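Local coordinates for uncharacterized protein (Bacteroides vulgatus, PDB 4Q88), which is of unknown specific function but belongs to glycoside hydrolase family 88 and is probably a hydrolase, at residues I237-A248 with G281-L291; R259-P270 with A328-A336. All blocks are in the same frame, centred on the assembly; numbering follows the deposited sequence. Where two conformers were deposited one is given.

Contact 1 (I237-A248 with G281-L291); sequences ITRFQTMAKSIA and GFLWGINNGLL
Phe-240 drives its ring across the gap between two helices to reach Gly-281, Trp-284 and Gly-285, illustrating how glycine lets an aromatic side chain settle against a neighbouring helix. The helices belong to the all-helical six-hairpin fold of this clan; the axes of 237-248 and 281-287 approach to 11.2 Å, with 127° between their N-to-C directions. Phe-240 leaves its helix toward the other segment, and with CG anti to the backbone N (chi1 180°) the ring comes to rest beside Gly-281 and Gly-285. Its CZ edge lies 3.3 Å from Gly-281 O, near the ring plane, and CE2 sits 3.8 Å from Gly-285 CA, where any beta carbon would collide with the ring. Trp-284 turns its edge toward the face of Phe-240 in an offset edge-to-face pair, and Phe-216 of helix 209-225 stacks on Phe-240 too.

Phe-282 returns the insertion: its CE1 edge meets Ala-244 O in plane, while CZ packs 3.6 Å from Ile-247 CG2. At the other end, helix 272-287 finishes in a Schellman motif with Gly-289 at positive phi, and the turn brings Leu-290 and Leu-291 back onto helix 233-249. The two methyls of Leu-290 meet Ile-237, and Leu-291 CD2 presses on Ala-244 CB at 3.6 Å. Gln-241, on an extended chain, donates from NE2 to Leu-290 O at 2.8 Å. An alanine here would probably leave that carbonyl without this donor and the returning turn less firmly tied. The bond is fairly straight (160° at the hydrogen), in the carbonyl plane and on a lone pair of Leu-290 O.

Contact 2 (R259-P270 with A328-A336); sequences RSLIDPEQAPGP and AIPGQVVDA
A surface contact between two irregular loops is drawn together here by Arg-259, which reaches Gln-332 and Val-334; one loop joins helix 233-249 to helix 272-287, the other precedes helix 341-358. Bent at chi3 (-82°), the arginine chain lays its guanidinium between the loops. NH2 grips two carbonyls near the guanidinium plane: Gln-332 O across the contact at 2.8 Å, almost straight (171°) and on a lone pair, and Pro-268 O of its own loop at 2.9 Å, at a less favourable angle. Val-334 CG2 lies over the centre of one guanidinium face, 3.3 Å above its plane, and Ala-267 CB lies toward the rim of the opposite face.

Further along, the type II turn from Ile-329 to Gln-332 presents Gly-331 N to Gln-266 O at 3.0 Å, from above the carbonyl plane, and Pro-330 CA-H approaches the same oxygen. Pro-268 CG and CD pack against the Gly-331 backbone, and CG also meets Val-333 CG1 at 4.2 Å. One water accepts from Val-334 N and donates to both Pro-268 O and Pro-270 O; another accepts from Arg-259 NH1 and donates to Val-333 O. Across this contact the positive charge meets neutral carbonyl oxygen and water, not a carboxylate, so it is probably stabilised by dipoles rather than by an ion pair.

In the fold
The two contacts interlock along the chain: 259-270 lies in the loop that connects the helices meeting in contact 1, and helix 293-311, on which Phe-282 and Leu-291 of contact 1 also rest, leads on toward 328-336. Their centres lie 25 Å apart, and their nearest atoms about 6 Å apart, without touching. Contact 1 is buried, its centre 15 Å from that of the chain, whereas contact 2 sits 21 Å out, at the surface. Helix 209-225 runs alongside both regions: Ile-237, Ile-247 and Trp-284 of contact 1 pack on it, and Leu-261, in the 259-270 loop, touches its Asp-212. No substrate marks an active site; a 1,2-ethanediol about 4 Å from the Gln-241 side chain probably came from the crystallisation liquor.

Contact 1 (I237-A248 with G281-L291)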
loop_
_atom_site.group_PDB
_atom_site.type_symbol
_atom_site.label_atom_id
_atom_site.label_comp_id
_atom_site.label_asym_id
_atom_site.label_seq_id
_atom_site.Cartn_x
_atom_site.Cartn_y
_atom_site.Cartn_z
ATOM N N ILE A 237 9.275 -12.235 -7.065
ATOM C CA ILE A 237 10.247 -11.414 -7.790
ATOM C C ILE A 237 9.870 -11.249 -9.267
ATOM O O ILE A 237 9.916 -10.139 -9.820
ATOM C CB ILE A 237 11.688 -11.974 -7.653
ATOM C CG1 ILE A 237 12.127 -11.779 -6.231
ATOM C CG2 ILE A 237 12.643 -11.261 -8.598
ATOM C CD1 ILE A 237 13.401 -12.530 -5.860
ATOM N N THR A 238 9.459 -12.335 -9.906
ATOM C CA THR A 238 9.088 -12.286 -11.296
ATOM C C THR A 238 7.856 -11.397 -11.494
ATOM O O THR A 238 7.861 -10.580 -12.415
ATOM C CB THR A 238 8.779 -13.680 -11.832
ATOM O OG1 THR A 238 9.998 -14.414 -11.888
ATOM C CG2 THR A 238 8.207 -13.596 -13.202
ATOM N N ARG A 239 6.902 -11.497 -10.583
ATOM C CA ARG A 239 5.711 -10.663 -10.682
ATOM C C ARG A 239 6.104 -9.198 -10.494
ATOM O O ARG A 239 5.651 -8.329 -11.265
ATOM C CB ARG A 239 4.633 -11.100 -9.711
ATOM C CG ARG A 239 3.388 -10.230 -9.710
ATOM C CD ARG A 239 2.653 -10.213 -11.025
ATOM N NE ARG A 239 2.506 -11.544 -11.601
ATOM C CZ ARG A 239 1.635 -12.464 -11.206
ATOM N NH1 ARG A 239 0.724 -12.190 -10.297
ATOM N NH2 ARG A 239 1.611 -13.639 -11.815
ATOM N N PHE A 240 6.914 -8.914 -9.477
ATOM C CA PHE A 240 7.371 -7.539 -9.239
ATOM C C PHE A 240 8.115 -6.940 -10.433
ATOM O O PHE A 240 7.876 -5.792 -10.823
ATOM C CB PHE A 240 8.249 -7.542 -7.987
ATOM C CG PHE A 240 8.795 -6.207 -7.629
ATOM C CD1 PHE A 240 7.985 -5.237 -7.040
ATOM C CD2 PHE A 240 10.139 -5.962 -7.759
ATOM C CE1 PHE A 240 8.501 -4.008 -6.634
ATOM C CE2 PHE A 240 10.659 -4.716 -7.373
ATOM C CZ PHE A 240 9.834 -3.748 -6.824
ATOM N N GLN A 241 9.046 -7.696 -10.999
ATOM C CA GLN A 241 9.812 -7.216 -12.132
ATOM C C GLN A 241 8.947 -6.985 -13.374
ATOM O O GLN A 241 9.161 -6.015 -14.115
ATOM C CB GLN A 241 10.948 -8.165 -12.445
ATOM C CG GLN A 241 12.011 -8.134 -11.359
ATOM C CD GLN A 241 13.049 -9.233 -11.550
ATOM O OE1 GLN A 241 12.741 -10.349 -12.097
ATOM N NE2 GLN A 241 14.255 -8.981 -11.052
ATOM N N THR A 242 8.004 -7.893 -13.616
ATOM C CA THR A 242 7.080 -7.713 -14.759
ATOM C C THR A 242 6.170 -6.533 -14.591
ATOM O O THR A 242 5.942 -5.765 -15.536
ATOM C CB THR A 242 6.246 -8.966 -14.905
ATOM O OG1 THR A 242 7.104 -10.099 -15.094
ATOM C CG2 THR A 242 5.301 -8.851 -16.070
HETATM N N MSE A 243 5.619 -6.340 -13.379
HETATM C CA MSE A 243 4.811 -5.172 -13.140
HETATM C C MSE A 243 5.610 -3.910 -13.295
HETATM O O MSE A 243 5.136 -2.917 -13.838
HETATM C CB MSE A 243 4.198 -5.152 -11.714
HETATM C CG MSE A 243 3.234 -6.290 -11.457
HETATM SE SE MSE A 243 2.326 -5.938 -9.744
HETATM C CE MSE A 243 1.246 -4.373 -10.277
ATOM N N ALA A 244 6.866 -3.925 -12.858
ATOM C CA ALA A 244 7.707 -2.734 -12.984
ATOM C C ALA A 244 7.813 -2.281 -14.446
ATOM O O ALA A 244 7.701 -1.072 -14.761
ATOM C CB ALA A 244 9.126 -2.991 -12.425
ATOM N N LYS A 245 8.018 -3.237 -15.317
ATOM C CA LYS A 245 8.148 -2.944 -16.716
ATOM C C LYS A 245 6.776 -2.387 -17.283
ATOM O O LYS A 245 6.764 -1.386 -18.065
ATOM C CB LYS A 245 8.564 -4.180 -17.463
ATOM C CG LYS A 245 8.903 -3.894 -18.904
ATOM C CD LYS A 245 9.638 -5.044 -19.566
ATOM C CE LYS A 245 10.062 -4.633 -20.973
ATOM N NZ LYS A 245 10.581 -5.809 -21.733
ATOM N N SER A 246 5.667 -3.048 -16.946
ATOM C CA SER A 246 4.357 -2.598 -17.451
ATOM C C SER A 246 3.964 -1.221 -16.919
ATOM O O SER A 246 3.354 -0.348 -17.644
ATOM C CB SER A 246 3.324 -3.640 -17.113
ATOM O OG SER A 246 3.679 -4.862 -17.720
ATOM N N ILE A 247 4.261 -1.015 -15.651
ATOM C CA ILE A 247 3.971 0.283 -15.021
ATOM C C ILE A 247 4.854 1.367 -15.681
ATOM O O ILE A 247 4.387 2.464 -16.019
ATOM C CB ILE A 247 4.155 0.222 -13.509
ATOM C CG1 ILE A 247 3.132 -0.715 -12.861
ATOM C CG2 ILE A 247 4.132 1.614 -12.926
ATOM C CD1 ILE A 247 3.535 -1.139 -11.453
ATOM N N ALA A 248 6.151 1.106 -15.808
ATOM C CA ALA A 248 7.023 2.099 -16.417
ATOM C C ALA A 248 6.531 2.594 -17.800
ATOM O O ALA A 248 6.528 3.815 -18.112
ATOM C CB ALA A 248 8.448 1.578 -16.494
ATOM N N GLY A 281 7.714 1.660 -4.912
ATOM C CA GLY A 281 8.079 0.339 -5.396
ATOM C C GLY A 281 9.313 0.371 -6.300
ATOM O O GLY A 281 10.213 -0.496 -6.169
ATOM N N PHE A 282 9.406 1.379 -7.163
ATOM C CA PHE A 282 10.540 1.465 -8.085
ATOM C C PHE A 282 11.831 1.773 -7.289
ATOM O O PHE A 282 12.851 1.158 -7.486
ATOM C CB PHE A 282 10.312 2.574 -9.108
ATOM C CG PHE A 282 9.356 2.197 -10.231
ATOM C CD1 PHE A 282 9.696 1.215 -11.105
ATOM C CD2 PHE A 282 8.196 2.889 -10.442
ATOM C CE1 PHE A 282 8.887 0.876 -12.172
ATOM C CE2 PHE A 282 7.394 2.577 -11.533
ATOM C CZ PHE A 282 7.725 1.553 -12.369
ATOM N N LEU A 283 11.738 2.722 -6.366
ATOM C CA LEU A 283 12.924 3.083 -5.548
ATOM C C LEU A 283 13.379 1.856 -4.732
ATOM O O LEU A 283 14.580 1.554 -4.689
ATOM C CB LEU A 283 12.596 4.266 -4.662
ATOM C CG LEU A 283 12.457 5.615 -5.353
ATOM C CD1 LEU A 283 11.766 6.562 -4.379
ATOM C CD2 LEU A 283 13.817 6.147 -5.840
ATOM N N TRP A 284 12.445 1.164 -4.071
ATOM C CA TRP A 284 12.774 -0.044 -3.278
ATOM C C TRP A 284 13.464 -1.105 -4.168
ATOM O O TRP A 284 14.529 -1.684 -3.817
ATOM C CB TRP A 284 11.529 -0.635 -2.568
ATOM C CG TRP A 284 11.931 -1.771 -1.732
ATOM C CD1 TRP A 284 12.412 -1.709 -0.462
ATOM C CD2 TRP A 284 12.015 -3.138 -2.133
ATOM N NE1 TRP A 284 12.745 -2.964 -0.020
ATOM C CE2 TRP A 284 12.582 -3.847 -1.054
ATOM C CE3 TRP A 284 11.753 -3.821 -3.337
ATOM C CZ2 TRP A 284 12.822 -5.216 -1.109
ATOM C CZ3 TRP A 284 11.981 -5.211 -3.372
ATOM C CH2 TRP A 284 12.525 -5.863 -2.281
ATOM N N GLY A 285 12.855 -1.346 -5.329
ATOM C CA GLY A 285 13.397 -2.304 -6.301
ATOM C C GLY A 285 14.811 -1.982 -6.771
ATOM O O GLY A 285 15.641 -2.866 -6.863
ATOM N N ILE A 286 15.097 -0.724 -7.016
ATOM C CA ILE A 286 16.428 -0.314 -7.455
ATOM C C ILE A 286 17.379 -0.454 -6.258
ATOM O O ILE A 286 18.465 -1.039 -6.378
ATOM C CB ILE A 286 16.400 1.144 -7.971
ATOM C CG1 ILE A 286 15.590 1.268 -9.286
ATOM C CG2 ILE A 286 17.828 1.669 -8.163
ATOM C CD1 ILE A 286 15.366 2.732 -9.677
ATOM N N ASN A 287 16.942 0.037 -5.088
ATOM C CA ASN A 287 17.779 -0.006 -3.872
ATOM C C ASN A 287 18.119 -1.420 -3.440
ATOM O O ASN A 287 19.159 -1.649 -2.773
ATOM C CB ASN A 287 17.052 0.698 -2.730
ATOM C CG ASN A 287 17.025 2.189 -2.902
ATOM O OD1 ASN A 287 17.774 2.735 -3.706
ATOM N ND2 ASN A 287 16.132 2.855 -2.185
ATOM N N ASN A 288 17.268 -2.370 -3.782
ATOM C CA ASN A 288 17.428 -3.736 -3.338
ATOM C C ASN A 288 17.861 -4.705 -4.419
ATOM O O ASN A 288 17.793 -5.952 -4.224
ATOM C CB ASN A 288 16.218 -4.193 -2.567
ATOM C CG ASN A 288 16.116 -3.515 -1.202
ATOM O OD1 ASN A 288 16.655 -4.007 -0.190
ATOM N ND2 ASN A 288 15.496 -2.348 -1.162
ATOM N N GLY A 289 18.299 -4.162 -5.548
ATOM C CA GLY A 289 18.932 -4.956 -6.593
ATOM C C GLY A 289 18.069 -5.846 -7.482
ATOM O O GLY A 289 18.595 -6.723 -8.171
ATOM N N LEU A 290 16.763 -5.570 -7.531
ATOM C CA LEU A 290 15.805 -6.340 -8.305
ATOM C C LEU A 290 15.356 -5.631 -9.576
ATOM O O LEU A 290 14.803 -6.271 -10.491
ATOM C CB LEU A 290 14.585 -6.661 -7.414
ATOM C CG LEU A 290 14.830 -7.633 -6.272
ATOM C CD1 LEU A 290 13.472 -7.905 -5.645
ATOM C CD2 LEU A 290 15.466 -8.949 -6.740
ATOM N N LEU A 291 15.656 -4.325 -9.671
ATOM C CA LEU A 291 15.401 -3.541 -10.859
ATOM C C LEU A 291 16.642 -2.803 -11.292
ATOM O O LEU A 291 17.345 -2.186 -10.452
ATOM C CB LEU A 291 14.303 -2.513 -10.571
ATOM C CG LEU A 291 12.981 -3.018 -10.075
ATOM C CD1 LEU A 291 12.080 -1.828 -9.789
ATOM C CD2 LEU A 291 12.333 -3.938 -11.117
#

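Contact 2 (R259-P270 with A328-A336)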
loop_
_atom_site.group_PDB
_atom_site.type_symbol
_atom_site.label_atom_id
_atom_site.label_comp_id
_atom_site.label_asym_id
_atom_site.label_seq_id
_atom_site.Cartn_x
_atom_site.Cartn_y
_atom_site.Cartn_z
ATOM N N ARG A 259 -5.419 7.845 -13.512
ATOM C CA ARG A 259 -6.243 6.919 -12.783
ATOM C C ARG A 259 -6.627 5.650 -13.582
ATOM O O ARG A 259 -6.727 4.579 -12.992
ATOM C CB ARG A 259 -7.493 7.645 -12.306
ATOM C CG ARG A 259 -7.231 8.629 -11.153
ATOM C CD ARG A 259 -8.429 9.569 -11.043
ATOM N NE ARG A 259 -8.320 10.633 -12.012
ATOM C CZ ARG A 259 -9.303 11.465 -12.320
ATOM N NH1 ARG A 259 -10.460 11.429 -11.616
ATOM N NH2 ARG A 259 -9.099 12.399 -13.263
ATOM N N SER A 260 -6.885 5.789 -14.893
ATOM C CA SER A 260 -6.973 4.660 -15.798
ATOM C C SER A 260 -5.653 4.604 -16.529
ATOM O O SER A 260 -5.331 5.499 -17.338
ATOM C CB SER A 260 -8.168 4.798 -16.786
ATOM O OG SER A 260 -8.314 3.609 -17.516
ATOM N N LEU A 261 -4.822 3.624 -16.174
ATOM C CA LEU A 261 -3.409 3.658 -16.502
ATOM C C LEU A 261 -3.117 3.757 -18.001
ATOM O O LEU A 261 -2.207 4.498 -18.386
ATOM C CB LEU A 261 -2.686 2.430 -15.910
ATOM C CG LEU A 261 -2.471 2.437 -14.419
ATOM C CD1 LEU A 261 -2.069 1.041 -13.913
ATOM C CD2 LEU A 261 -1.460 3.484 -13.997
ATOM N N ILE A 262 -3.898 3.043 -18.812
ATOM C CA ILE A 262 -3.672 3.085 -20.243
ATOM C C ILE A 262 -4.780 3.817 -21.042
ATOM O O ILE A 262 -4.747 3.821 -22.244
ATOM C CB ILE A 262 -3.295 1.715 -20.802
ATOM C CG1 ILE A 262 -4.417 0.712 -20.606
ATOM C CG2 ILE A 262 -2.030 1.171 -20.100
ATOM C CD1 ILE A 262 -4.182 -0.563 -21.396
ATOM N N ASP A 263 -5.660 4.555 -20.347
ATOM C CA ASP A 263 -6.584 5.534 -20.979
ATOM C C ASP A 263 -6.512 6.867 -20.216
ATOM O O ASP A 263 -7.401 7.204 -19.412
ATOM C CB ASP A 263 -7.974 5.005 -21.032
ATOM C CG ASP A 263 -8.861 5.806 -21.986
ATOM O OD1 ASP A 263 -8.484 6.937 -22.340
ATOM O OD2 ASP A 263 -9.917 5.305 -22.422
ATOM N N PRO A 264 -5.460 7.629 -20.458
ATOM C CA PRO A 264 -5.353 8.901 -19.754
ATOM C C PRO A 264 -6.517 9.849 -20.039
ATOM O O PRO A 264 -6.902 10.588 -19.131
ATOM C CB PRO A 264 -4.026 9.504 -20.258
ATOM C CG PRO A 264 -3.458 8.556 -21.215
ATOM C CD PRO A 264 -4.247 7.299 -21.230
ATOM N N GLU A 265 -7.119 9.777 -21.227
ATOM C CA GLU A 265 -8.214 10.693 -21.618
ATOM C C GLU A 265 -9.519 10.440 -20.834
ATOM O O GLU A 265 -10.306 11.357 -20.585
ATOM C CB GLU A 265 -8.507 10.486 -23.089
ATOM C CG GLU A 265 -7.506 11.059 -24.075
ATOM C CD GLU A 265 -6.110 10.437 -24.065
ATOM O OE1 GLU A 265 -5.950 9.210 -23.900
ATOM O OE2 GLU A 265 -5.163 11.242 -24.193
ATOM N N GLN A 266 -9.742 9.194 -20.429
ATOM C CA GLN A 266 -10.920 8.842 -19.664
ATOM C C GLN A 266 -10.957 9.544 -18.298
ATOM O O GLN A 266 -11.986 10.018 -17.888
ATOM C CB GLN A 266 -11.015 7.349 -19.445
ATOM C CG GLN A 266 -12.009 7.045 -18.358
ATOM C CD GLN A 266 -12.346 5.626 -18.283
ATOM O OE1 GLN A 266 -12.903 5.071 -19.216
ATOM N NE2 GLN A 266 -11.991 5.007 -17.168
ATOM N N ALA A 267 -9.840 9.573 -17.589
ATOM C CA ALA A 267 -9.790 10.128 -16.234
ATOM C C ALA A 267 -8.484 10.926 -16.167
ATOM O O ALA A 267 -7.440 10.426 -15.698
ATOM C CB ALA A 267 -9.840 8.974 -15.221
ATOM N N PRO A 268 -8.508 12.175 -16.705
ATOM C CA PRO A 268 -7.278 12.851 -17.049
ATOM C C PRO A 268 -6.545 13.505 -15.874
ATOM O O PRO A 268 -7.125 13.769 -14.831
ATOM C CB PRO A 268 -7.732 13.925 -18.063
ATOM C CG PRO A 268 -9.130 14.230 -17.654
ATOM C CD PRO A 268 -9.698 12.923 -17.164
ATOM N N GLY A 269 -5.276 13.775 -16.094
ATOM C CA GLY A 269 -4.509 14.712 -15.267
ATOM C C GLY A 269 -3.839 14.013 -14.112
ATOM O O GLY A 269 -3.992 12.807 -13.914
ATOM N N PRO A 270 -3.112 14.777 -13.336
ATOM C CA PRO A 270 -2.394 14.224 -12.188
ATOM C C PRO A 270 -3.256 13.457 -11.207
ATOM O O PRO A 270 -4.416 13.844 -10.917
ATOM C CB PRO A 270 -1.861 15.451 -11.471
ATOM C CG PRO A 270 -2.099 16.619 -12.318
ATOM C CD PRO A 270 -2.958 16.246 -13.476
ATOM N N ALA A 328 -16.720 7.249 -11.085
ATOM C CA ALA A 328 -15.884 7.875 -12.106
ATOM C C ALA A 328 -16.676 8.892 -12.906
ATOM O O ALA A 328 -17.807 8.610 -13.334
ATOM C CB ALA A 328 -15.337 6.816 -13.049
ATOM N N ILE A 329 -16.119 10.096 -13.068
ATOM C CA ILE A 329 -16.705 11.102 -13.990
ATOM C C ILE A 329 -15.724 11.331 -15.163
ATOM O O ILE A 329 -14.742 12.035 -15.002
ATOM C CB ILE A 329 -17.035 12.422 -13.294
ATOM C CG1 ILE A 329 -18.098 12.180 -12.205
ATOM C CG2 ILE A 329 -17.599 13.408 -14.308
ATOM C CD1 ILE A 329 -18.039 13.200 -11.107
ATOM N N PRO A 330 -15.998 10.717 -16.312
ATOM C CA PRO A 330 -15.122 10.790 -17.454
ATOM C C PRO A 330 -14.854 12.246 -17.841
ATOM O O PRO A 330 -15.748 13.073 -17.835
ATOM C CB PRO A 330 -15.887 10.039 -18.517
ATOM C CG PRO A 330 -16.675 9.029 -17.735
ATOM C CD PRO A 330 -17.158 9.853 -16.594
ATOM N N GLY A 331 -13.585 12.538 -18.065
ATOM C CA GLY A 331 -13.116 13.856 -18.422
ATOM C C GLY A 331 -12.818 14.794 -17.273
ATOM O O GLY A 331 -12.269 15.906 -17.494
ATOM N N GLN A 332 -13.177 14.411 -16.044
ATOM C CA GLN A 332 -13.057 15.314 -14.939
ATOM C C GLN A 332 -11.712 15.089 -14.228
ATOM O O GLN A 332 -11.330 13.949 -13.966
ATOM C CB GLN A 332 -14.202 15.135 -13.909
ATOM C CG GLN A 332 -14.185 16.226 -12.875
ATOM C CD GLN A 332 -15.328 16.081 -11.891
ATOM O OE1 GLN A 332 -16.314 16.821 -11.959
ATOM N NE2 GLN A 332 -15.241 15.081 -11.061
ATOM N N VAL A 333 -11.017 16.170 -13.966
ATOM C CA VAL A 333 -9.684 16.113 -13.249
ATOM C C VAL A 333 -9.814 15.929 -11.742
ATOM O O VAL A 333 -10.876 16.169 -11.183
ATOM C CB VAL A 333 -8.786 17.341 -13.536
ATOM C CG1 VAL A 333 -8.463 17.423 -15.044
ATOM C CG2 VAL A 333 -9.315 18.632 -12.925
ATOM N N VAL A 334 -8.732 15.463 -11.082
ATOM C CA VAL A 334 -8.670 15.431 -9.634
ATOM C C VAL A 334 -8.430 16.850 -9.090
ATOM O O VAL A 334 -7.651 17.613 -9.631
ATOM C CB VAL A 334 -7.569 14.452 -9.137
ATOM C CG1 VAL A 334 -7.595 14.327 -7.614
ATOM C CG2 VAL A 334 -7.807 13.097 -9.759
ATOM N N ASP A 335 -9.136 17.218 -8.026
ATOM C CA ASP A 335 -8.917 18.499 -7.356
ATOM C C ASP A 335 -7.509 18.564 -6.768
ATOM O O ASP A 335 -7.101 17.668 -6.037
ATOM C CB ASP A 335 -10.009 18.618 -6.258
ATOM C CG ASP A 335 -10.005 19.942 -5.524
ATOM O OD1 ASP A 335 -8.993 20.678 -5.478
ATOM O OD2 ASP A 335 -11.067 20.218 -4.939
ATOM N N ALA A 336 -6.762 19.618 -7.071
ATOM C CA ALA A 336 -5.444 19.858 -6.467
ATOM C C ALA A 336 -5.453 19.753 -4.952
ATOM O O ALA A 336 -4.475 19.317 -4.331
ATOM C CB ALA A 336 -4.936 21.246 -6.859
HETATM O O HOH W 1 -12.575 13.697 -10.764
HETATM O O HOH W 2 -13.791 11.284 -11.786
HETATM O O HOH W 3 -6.284 14.924 -12.402
#